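Local coordinates for putative conjugative transposon recombinase (Clostridium difficile, PDB 3G13), which probably binds DNA and exchanges its strands as a serine-recombinase family member, represented here by its resolvase-type N-terminal domain, at residues 76-81 / 105-110. Numbering follows the deposited sequence.
Sequences IDMVFT and NIAVYF. Unlike the reference sequence in segment 76-81: Phe80 (reference Ile).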
# COMPACT_ATOMS: atom_id res chain seq x y z
N ILE A 76 -8.63 22.25 -13.54
CA ILE A 76 -8.90 20.80 -13.65
C ILE A 76 -9.67 20.31 -12.43
O ILE A 76 -9.27 20.63 -11.30
CB ILE A 76 -7.57 19.99 -13.80
CG1 ILE A 76 -6.81 20.40 -15.08
CG2 ILE A 76 -7.82 18.45 -13.75
CD1 ILE A 76 -5.38 19.89 -15.15
N ASP A 77 -10.74 19.55 -12.66
CA ASP A 77 -11.56 19.00 -11.56
C ASP A 77 -11.30 17.52 -11.34
O ASP A 77 -11.47 17.00 -10.23
CB ASP A 77 -13.07 19.20 -11.80
CG ASP A 77 -13.47 20.67 -11.89
OD1 ASP A 77 -13.13 21.47 -10.96
OD2 ASP A 77 -14.16 21.02 -12.88
N MSE A 78 -10.90 16.84 -12.41
CA MSE A 78 -10.62 15.42 -12.39
C MSE A 78 -9.55 15.07 -13.44
O MSE A 78 -9.61 15.50 -14.60
CB MSE A 78 -11.91 14.58 -12.56
CG MSE A 78 -11.66 13.06 -12.44
SE MSE A 78 -13.27 11.95 -12.33
CE MSE A 78 -12.89 11.18 -10.60
N VAL A 79 -8.57 14.30 -13.00
CA VAL A 79 -7.51 13.76 -13.87
C VAL A 79 -7.59 12.27 -14.05
O VAL A 79 -7.54 11.51 -13.09
CB VAL A 79 -6.09 14.04 -13.26
CG1 VAL A 79 -4.98 13.62 -14.27
CG2 VAL A 79 -5.95 15.48 -12.90
N PHE A 80 -7.69 11.82 -15.30
CA PHE A 80 -7.57 10.40 -15.62
C PHE A 80 -6.10 10.02 -15.74
O PHE A 80 -5.28 10.77 -16.30
CB PHE A 80 -8.27 10.05 -16.95
CG PHE A 80 -9.76 9.91 -16.83
CD1 PHE A 80 -10.60 10.91 -17.31
CD2 PHE A 80 -10.33 8.78 -16.22
CE1 PHE A 80 -12.02 10.79 -17.21
CE2 PHE A 80 -11.74 8.64 -16.11
CZ PHE A 80 -12.58 9.65 -16.60
N THR A 81 -5.77 8.84 -15.24
CA THR A 81 -4.48 8.26 -15.55
C THR A 81 -4.58 6.73 -15.52
O THR A 81 -5.39 6.18 -14.78
CB THR A 81 -3.35 8.86 -14.66
OG1 THR A 81 -2.09 8.58 -15.26
CG2 THR A 81 -3.38 8.32 -13.22
N ASN A 105 -10.20 19.44 -3.80
CA ASN A 105 -11.40 18.75 -4.31
C ASN A 105 -11.23 18.32 -5.77
O ASN A 105 -12.19 18.37 -6.57
CB ASN A 105 -12.68 19.60 -4.16
CG ASN A 105 -12.93 20.04 -2.73
OD1 ASN A 105 -13.07 19.21 -1.83
ND2 ASN A 105 -12.98 21.36 -2.52
N ILE A 106 -9.99 17.95 -6.11
CA ILE A 106 -9.63 17.44 -7.43
C ILE A 106 -9.39 15.95 -7.30
O ILE A 106 -8.57 15.48 -6.50
CB ILE A 106 -8.38 18.14 -8.03
CG1 ILE A 106 -8.57 19.67 -8.08
CG2 ILE A 106 -8.03 17.53 -9.42
CD1 ILE A 106 -7.26 20.50 -8.32
N ALA A 107 -10.14 15.22 -8.10
CA ALA A 107 -10.09 13.78 -8.10
C ALA A 107 -9.06 13.28 -9.11
O ALA A 107 -8.88 13.87 -10.18
CB ALA A 107 -11.50 13.26 -8.49
N VAL A 108 -8.41 12.19 -8.78
CA VAL A 108 -7.71 11.40 -9.77
C VAL A 108 -8.52 10.13 -9.99
O VAL A 108 -9.06 9.54 -9.04
CB VAL A 108 -6.26 11.05 -9.33
CG1 VAL A 108 -5.55 10.14 -10.40
CG2 VAL A 108 -5.49 12.30 -9.08
N TYR A 109 -8.67 9.75 -11.26
CA TYR A 109 -9.27 8.47 -11.57
C TYR A 109 -8.21 7.55 -12.16
O TYR A 109 -7.77 7.76 -13.29
CB TYR A 109 -10.53 8.57 -12.49
CG TYR A 109 -11.26 7.23 -12.48
CD1 TYR A 109 -12.26 6.99 -11.56
CD2 TYR A 109 -10.90 6.20 -13.35
CE1 TYR A 109 -12.88 5.77 -11.49
CE2 TYR A 109 -11.52 4.95 -13.29
CZ TYR A 109 -12.51 4.75 -12.35
OH TYR A 109 -13.14 3.53 -12.26
N PHE A 110 -7.83 6.52 -11.38
CA PHE A 110 -6.90 5.48 -11.77
C PHE A 110 -7.69 4.43 -12.54
O PHE A 110 -8.50 3.71 -11.96
CB PHE A 110 -6.24 4.87 -10.51
CG PHE A 110 -5.33 5.81 -9.80
CD1 PHE A 110 -4.16 6.29 -10.43
CD2 PHE A 110 -5.62 6.26 -8.51
CE1 PHE A 110 -3.31 7.18 -9.77
CE2 PHE A 110 -4.76 7.12 -7.86
CZ PHE A 110 -3.61 7.58 -8.46
O HOH W 1 -12.27 20.71 -8.30
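Ile76 meets Ile106 just ahead of two parallel strands, 78-81 and 107-110, that neighbour each other in the central sheet of the resolvase-type domain. Strand 78-81, the helical connection that includes helix 91-102, and strand 107-110 form a beta-alpha-beta crossover between adjacent parallel strands. CG1 of Ile106 packs on the Ile76 carbonyl oxygen, 3.4 Å away, while both isoleucines also touch Cys71 of helix 62-72. At Asp77 the backbone pairing begins: its O accepts a hydrogen bond from Ala107 N, and its side chain reaches Asn105 indirectly, through a water that donates to Asp77 OD1 and to Asn105 O. The other carboxylate oxygen, OD2, bonds to Arg7 N on the adjoining strand. Met78, present as selenomethionine, has CG anti to its backbone N (chi1 -176°), and a bend at chi3 turns CE back over Ala107 CB, so close (3.3 Å) that the exact position of the methyl is doubtful; CE also lies near the plane of the Tyr109 ring, at its edge. Val79 makes two hydrogen bonds, N to Ala107 O and O to Tyr109 N, the latter 2.8 Å. Phe80 shares the face of Met78, Ala107 and Tyr109; its CD2 sits 3.7 Å from Tyr109 CB, and the two ring planes are inclined at 62°. Thr81 N donates to Tyr109 O. Its OG1 stands opposite the backbone N (chi1 -162°), hydrogen-bonding Tyr11 O of strand 6-14, and this sets CG2 against the second strand: Thr81 CG2 lies 3.5 Å from Phe110 CD1, while Val108 CG1 sits over one face of the Phe110 ring, offset toward its rim.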